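Local atomic coordinates of putative phytoene/squalene synthase YisP (Bacillus subtilis subsp. subtilis, PDB entry 3WE9), a protein that hydrolyses farnesyl diphosphate to farnesol and diphosphate and takes part in biofilm formation. Residues A[147-161]-A[212-226]. Sequence-based numbering, arbitrary orientation.
Sequences QLKQAAVSLGLAIQL and AEAYLEECQDALPLF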
loop_
_atom_site.group_PDB
_atom_site.type_symbol
_atom_site.label_atom_id
_atom_site.label_comp_id
_atom_site.label_asym_id
_atom_site.label_seq_id
_atom_site.Cartn_x
_atom_site.Cartn_y
_atom_site.Cartn_z
ATOM N N GLN A 147 -2.628 1.435 20.633
ATOM C CA GLN A 147 -3.295 2.664 20.216
ATOM C C GLN A 147 -3.130 3.012 18.734
ATOM O O GLN A 147 -3.923 3.780 18.188
ATOM C CB GLN A 147 -2.778 3.841 21.044
ATOM C CG GLN A 147 -3.113 3.792 22.523
ATOM C CD GLN A 147 -2.527 4.974 23.274
ATOM O OE1 GLN A 147 -2.755 6.130 22.910
ATOM N NE2 GLN A 147 -1.765 4.691 24.326
ATOM N N LEU A 148 -2.108 2.452 18.089
ATOM C CA LEU A 148 -1.827 2.743 16.681
ATOM C C LEU A 148 -2.112 1.604 15.696
ATOM O O LEU A 148 -1.962 1.775 14.483
ATOM C CB LEU A 148 -0.361 3.168 16.537
ATOM C CG LEU A 148 0.066 4.485 17.191
ATOM C CD1 LEU A 148 1.579 4.587 17.199
ATOM C CD2 LEU A 148 -0.554 5.650 16.437
ATOM N N LYS A 149 -2.509 0.447 16.214
ATOM C CA LYS A 149 -2.798 -0.716 15.379
ATOM C C LYS A 149 -3.861 -0.421 14.324
ATOM O O LYS A 149 -3.679 -0.720 13.144
ATOM C CB LYS A 149 -3.252 -1.880 16.260
ATOM C CG LYS A 149 -3.622 -3.162 15.524
ATOM C CD LYS A 149 -4.193 -4.170 16.520
ATOM C CE LYS A 149 -4.853 -5.361 15.839
ATOM N NZ LYS A 149 -3.886 -6.357 15.320
ATOM N N GLN A 150 -4.973 0.163 14.760
ATOM C CA GLN A 150 -6.074 0.504 13.865
ATOM C C GLN A 150 -5.598 1.452 12.760
ATOM O O GLN A 150 -5.964 1.295 11.590
ATOM C CB GLN A 150 -7.203 1.159 14.666
ATOM C CG GLN A 150 -8.435 1.513 13.858
ATOM C CD GLN A 150 -9.471 2.251 14.688
ATOM O OE1 GLN A 150 -9.943 1.742 15.709
ATOM N NE2 GLN A 150 -9.830 3.456 14.255
ATOM N N ALA A 151 -4.773 2.428 13.135
ATOM C CA ALA A 151 -4.253 3.402 12.182
ATOM C C ALA A 151 -3.324 2.768 11.150
ATOM O O ALA A 151 -3.344 3.143 9.978
ATOM C CB ALA A 151 -3.523 4.517 12.921
ATOM N N ALA A 152 -2.503 1.820 11.592
ATOM C CA ALA A 152 -1.570 1.137 10.700
ATOM C C ALA A 152 -2.330 0.285 9.682
ATOM O O ALA A 152 -2.034 0.309 8.489
ATOM C CB ALA A 152 -0.619 0.257 11.514
ATOM N N VAL A 153 -3.309 -0.475 10.158
ATOM C CA VAL A 153 -4.100 -1.320 9.277
ATOM C C VAL A 153 -4.887 -0.452 8.294
ATOM O O VAL A 153 -4.942 -0.747 7.097
ATOM C CB VAL A 153 -5.076 -2.211 10.085
ATOM C CG1 VAL A 153 -6.012 -2.959 9.140
ATOM C CG2 VAL A 153 -4.282 -3.208 10.936
ATOM N N SER A 154 -5.482 0.624 8.798
ATOM C CA SER A 154 -6.248 1.518 7.942
ATOM C C SER A 154 -5.365 2.146 6.859
ATOM O O SER A 154 -5.789 2.301 5.721
ATOM C CB SER A 154 -6.918 2.610 8.780
ATOM O OG SER A 154 -8.035 2.083 9.481
ATOM N N LEU A 155 -4.137 2.507 7.218
ATOM C CA LEU A 155 -3.217 3.100 6.253
ATOM C C LEU A 155 -2.891 2.101 5.140
ATOM O O LEU A 155 -2.989 2.423 3.961
ATOM C CB LEU A 155 -1.921 3.532 6.943
ATOM C CG LEU A 155 -0.864 4.118 5.996
ATOM C CD1 LEU A 155 -1.419 5.358 5.307
ATOM C CD2 LEU A 155 0.406 4.446 6.777
ATOM N N GLY A 156 -2.508 0.888 5.522
ATOM C CA GLY A 156 -2.178 -0.123 4.532
ATOM C C GLY A 156 -3.362 -0.463 3.645
ATOM O O GLY A 156 -3.217 -0.639 2.431
ATOM N N LEU A 157 -4.530 -0.571 4.264
ATOM C CA LEU A 157 -5.776 -0.871 3.566
ATOM C C LEU A 157 -6.045 0.235 2.537
ATOM O O LEU A 157 -6.287 -0.036 1.364
ATOM C CB LEU A 157 -6.915 -0.934 4.598
ATOM C CG LEU A 157 -8.415 -1.176 4.346
ATOM C CD1 LEU A 157 -8.825 -0.825 2.931
ATOM C CD2 LEU A 157 -8.743 -2.608 4.667
ATOM N N ALA A 158 -5.986 1.485 2.991
ATOM C CA ALA A 158 -6.226 2.633 2.118
ATOM C C ALA A 158 -5.233 2.682 0.950
ATOM O O ALA A 158 -5.606 2.962 -0.193
ATOM C CB ALA A 158 -6.136 3.923 2.928
ATOM N N ILE A 159 -3.964 2.413 1.239
ATOM C CA ILE A 159 -2.938 2.433 0.200
ATOM C C ILE A 159 -3.230 1.389 -0.880
ATOM O O ILE A 159 -3.025 1.629 -2.076
ATOM C CB ILE A 159 -1.544 2.197 0.821
ATOM C CG1 ILE A 159 -1.130 3.440 1.627
ATOM C CG2 ILE A 159 -0.527 1.870 -0.261
ATOM C CD1 ILE A 159 0.134 3.250 2.478
ATOM N N GLN A 160 -3.721 0.226 -0.464
ATOM C CA GLN A 160 -4.054 -0.814 -1.430
ATOM C C GLN A 160 -5.236 -0.339 -2.285
ATOM O O GLN A 160 -5.268 -0.544 -3.502
ATOM C CB GLN A 160 -4.401 -2.118 -0.704
ATOM C CG GLN A 160 -4.562 -3.306 -1.631
ATOM C CD GLN A 160 -3.269 -3.675 -2.343
ATOM O OE1 GLN A 160 -2.663 -2.851 -3.024
ATOM N NE2 GLN A 160 -2.845 -4.924 -2.191
ATOM N N LEU A 161 -6.210 0.306 -1.653
ATOM C CA LEU A 161 -7.359 0.818 -2.393
ATOM C C LEU A 161 -6.898 1.869 -3.392
ATOM O O LEU A 161 -7.388 1.923 -4.521
ATOM C CB LEU A 161 -8.395 1.433 -1.451
ATOM C CG LEU A 161 -9.214 0.457 -0.595
ATOM C CD1 LEU A 161 -10.177 1.246 0.296
ATOM C CD2 LEU A 161 -9.980 -0.504 -1.495
ATOM N N ALA A 212 -11.627 4.893 0.578
ATOM C CA ALA A 212 -10.182 4.968 0.746
ATOM C C ALA A 212 -9.807 6.198 1.573
ATOM O O ALA A 212 -8.994 6.119 2.487
ATOM C CB ALA A 212 -9.495 5.023 -0.620
ATOM N N GLU A 213 -10.417 7.332 1.255
ATOM C CA GLU A 213 -10.130 8.572 1.962
ATOM C C GLU A 213 -10.568 8.524 3.425
ATOM O O GLU A 213 -9.944 9.144 4.285
ATOM C CB GLU A 213 -10.784 9.741 1.207
ATOM C CG GLU A 213 -10.275 9.823 -0.243
ATOM C CD GLU A 213 -10.887 10.946 -1.058
ATOM O OE1 GLU A 213 -12.127 11.027 -1.128
ATOM O OE2 GLU A 213 -10.123 11.745 -1.642
ATOM N N ALA A 214 -11.632 7.781 3.710
ATOM C CA ALA A 214 -12.108 7.643 5.082
ATOM C C ALA A 214 -11.030 6.895 5.888
ATOM O O ALA A 214 -10.751 7.236 7.037
ATOM C CB ALA A 214 -13.434 6.868 5.112
ATOM N N TYR A 215 -10.426 5.873 5.284
ATOM C CA TYR A 215 -9.376 5.127 5.967
ATOM C C TYR A 215 -8.160 6.026 6.184
ATOM O O TYR A 215 -7.557 6.008 7.252
ATOM C CB TYR A 215 -8.974 3.889 5.160
ATOM C CG TYR A 215 -9.972 2.754 5.235
ATOM C CD1 TYR A 215 -10.113 1.994 6.400
ATOM C CD2 TYR A 215 -10.767 2.433 4.142
ATOM C CE1 TYR A 215 -11.021 0.934 6.464
ATOM C CE2 TYR A 215 -11.675 1.385 4.195
ATOM C CZ TYR A 215 -11.796 0.638 5.354
ATOM O OH TYR A 215 -12.684 -0.413 5.382
ATOM N N LEU A 216 -7.811 6.815 5.168
ATOM C CA LEU A 216 -6.669 7.725 5.265
ATOM C C LEU A 216 -6.866 8.734 6.398
ATOM O O LEU A 216 -5.988 8.912 7.239
ATOM C CB LEU A 216 -6.470 8.471 3.939
ATOM C CG LEU A 216 -6.020 7.644 2.720
ATOM C CD1 LEU A 216 -6.085 8.500 1.463
ATOM C CD2 LEU A 216 -4.613 7.109 2.940
ATOM N N GLU A 217 -8.026 9.385 6.416
ATOM C CA GLU A 217 -8.350 10.379 7.439
ATOM C C GLU A 217 -8.244 9.766 8.837
ATOM O O GLU A 217 -7.861 10.428 9.802
ATOM C CB GLU A 217 -9.765 10.917 7.199
ATOM C CG GLU A 217 -10.164 12.107 8.068
ATOM C CD GLU A 217 -9.134 13.231 8.045
ATOM O OE1 GLU A 217 -8.554 13.489 6.968
ATOM O OE2 GLU A 217 -8.912 13.863 9.104
ATOM N N GLU A 218 -8.581 8.486 8.923
ATOM C CA GLU A 218 -8.535 7.729 10.168
ATOM C C GLU A 218 -7.101 7.654 10.689
ATOM O O GLU A 218 -6.848 7.795 11.886
ATOM C CB GLU A 218 -9.069 6.327 9.896
ATOM C CG GLU A 218 -9.414 5.499 11.098
ATOM C CD GLU A 218 -10.318 4.350 10.710
ATOM O OE1 GLU A 218 -9.882 3.183 10.788
ATOM O OE2 GLU A 218 -11.470 4.626 10.306
ATOM N N CYS A 219 -6.160 7.426 9.780
ATOM C CA CYS A 219 -4.756 7.346 10.162
ATOM C C CYS A 219 -4.244 8.754 10.439
ATOM O O CYS A 219 -3.379 8.959 11.286
ATOM C CB CYS A 219 -3.931 6.707 9.044
ATOM S SG CYS A 219 -2.169 6.577 9.426
ATOM N N GLN A 220 -4.789 9.718 9.706
ATOM C CA GLN A 220 -4.411 11.118 9.866
ATOM C C GLN A 220 -4.724 11.569 11.290
ATOM O O GLN A 220 -3.925 12.265 11.920
ATOM C CB GLN A 220 -5.180 11.988 8.865
ATOM C CG GLN A 220 -4.887 13.481 8.953
ATOM C CD GLN A 220 -3.494 13.842 8.464
ATOM O OE1 GLN A 220 -3.082 13.439 7.374
ATOM N NE2 GLN A 220 -2.764 14.616 9.266
ATOM N N ASP A 221 -5.883 11.158 11.798
ATOM C CA ASP A 221 -6.287 11.528 13.153
ATOM C C ASP A 221 -5.351 10.949 14.218
ATOM O O ASP A 221 -5.188 11.532 15.290
ATOM C CB ASP A 221 -7.715 11.056 13.457
ATOM C CG ASP A 221 -8.762 11.722 12.583
ATOM O OD1 ASP A 221 -8.579 12.897 12.196
ATOM O OD2 ASP A 221 -9.785 11.062 12.299
ATOM N N ALA A 222 -4.743 9.801 13.925
ATOM C CA ALA A 222 -3.840 9.155 14.875
ATOM C C ALA A 222 -2.371 9.497 14.637
ATOM O O ALA A 222 -1.489 8.983 15.323
ATOM C CB ALA A 222 -4.038 7.644 14.825
ATOM N N LEU A 223 -2.116 10.373 13.669
ATOM C CA LEU A 223 -0.759 10.776 13.322
ATOM C C LEU A 223 0.086 11.289 14.498
ATOM O O LEU A 223 1.259 10.931 14.625
ATOM C CB LEU A 223 -0.798 11.830 12.212
ATOM C CG LEU A 223 0.548 12.336 11.687
ATOM C CD1 LEU A 223 1.375 11.165 11.169
ATOM C CD2 LEU A 223 0.319 13.368 10.588
ATOM N N PRO A 224 -0.495 12.139 15.367
ATOM C CA PRO A 224 0.264 12.666 16.510
ATOM C C PRO A 224 0.695 11.605 17.527
ATOM O O PRO A 224 1.591 11.846 18.337
ATOM C CB PRO A 224 -0.697 13.689 17.129
ATOM C CG PRO A 224 -1.554 14.108 15.966
ATOM C CD PRO A 224 -1.810 12.798 15.272
ATOM N N LEU A 225 0.055 10.440 17.488
ATOM C CA LEU A 225 0.371 9.354 18.415
ATOM C C LEU A 225 1.606 8.545 18.036
ATOM O O LEU A 225 2.183 7.864 18.880
ATOM C CB LEU A 225 -0.811 8.397 18.546
ATOM C CG LEU A 225 -2.109 8.966 19.116
ATOM C CD1 LEU A 225 -3.152 7.862 19.150
ATOM C CD2 LEU A 225 -1.868 9.530 20.511
ATOM N N PHE A 226 1.998 8.591 16.768
ATOM C CA PHE A 226 3.180 7.856 16.333
ATOM C C PHE A 226 4.422 8.521 16.905
ATOM O O PHE A 226 4.448 9.734 17.086
ATOM C CB PHE A 226 3.277 7.853 14.807
ATOM C CG PHE A 226 2.404 6.831 14.147
ATOM C CD1 PHE A 226 2.845 5.519 13.999
ATOM C CD2 PHE A 226 1.140 7.176 13.678
ATOM C CE1 PHE A 226 2.036 4.556 13.388
ATOM C CE2 PHE A 226 0.321 6.224 13.068
ATOM C CZ PHE A 226 0.772 4.912 12.921
#
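Leu148 turns its CG away from its own carbonyl carbon, to the side of the backbone N (chi1 -66°), and with chi2 at 168° this lays CD2 over one face of the Phe226 ring. The resulting CH-pi contact puts CD2 3.6 Å from the ring centroid, and the methyl is also pressed against CB of Leu225 at 3.5 Å, a tight fit for two carbons. Ala151 follows one turn on, its CB 3.7 Å from CB of Ala222 and 4.2 Å from CE2 of the Phe226 ring, and its small size lets the backbones come close beside Cys219, whose SG rests against CB of Leu155. An alanine in place of Phe226 would probably leave Leu148 CD2 without the ring face it lies on and open a gap beside Ala151. Farther along, Tyr215 enters as a knob among Ser154, Leu157, Ala158 and Leu161. CG of Leu157 stands over the middle of its ring, 3.9 Å from the centroid, while OG of Ser154 lies at the ring edge. That hydroxyl donates a short hydrogen bond of 2.5 Å to OE1 of Glu218, reaching the oxygen from above the carboxylate plane. At the far end each alanine meets a leucine: CB of Ala158 touches CD2 of Leu216 at 3.5 Å, and Leu161 packs on Ala212. The axes of segments 147-161 and 212-221 come within 8.0 Å at 147°, roughly antiparallel; these segments belong to helices 145-165 and 199-221 of the all-helical squalene/phytoene synthase fold. Helix 118-140 meets Leu157, and helix 228-250 covers Cys219. The contact is thus mainly apolar, with alanines permitting the close approach, the Phe226 ring near one end and Tyr215 seated farther along; the short Ser154–Glu218 bond gives the carboxylate a hydroxyl partner beside the apolar seam.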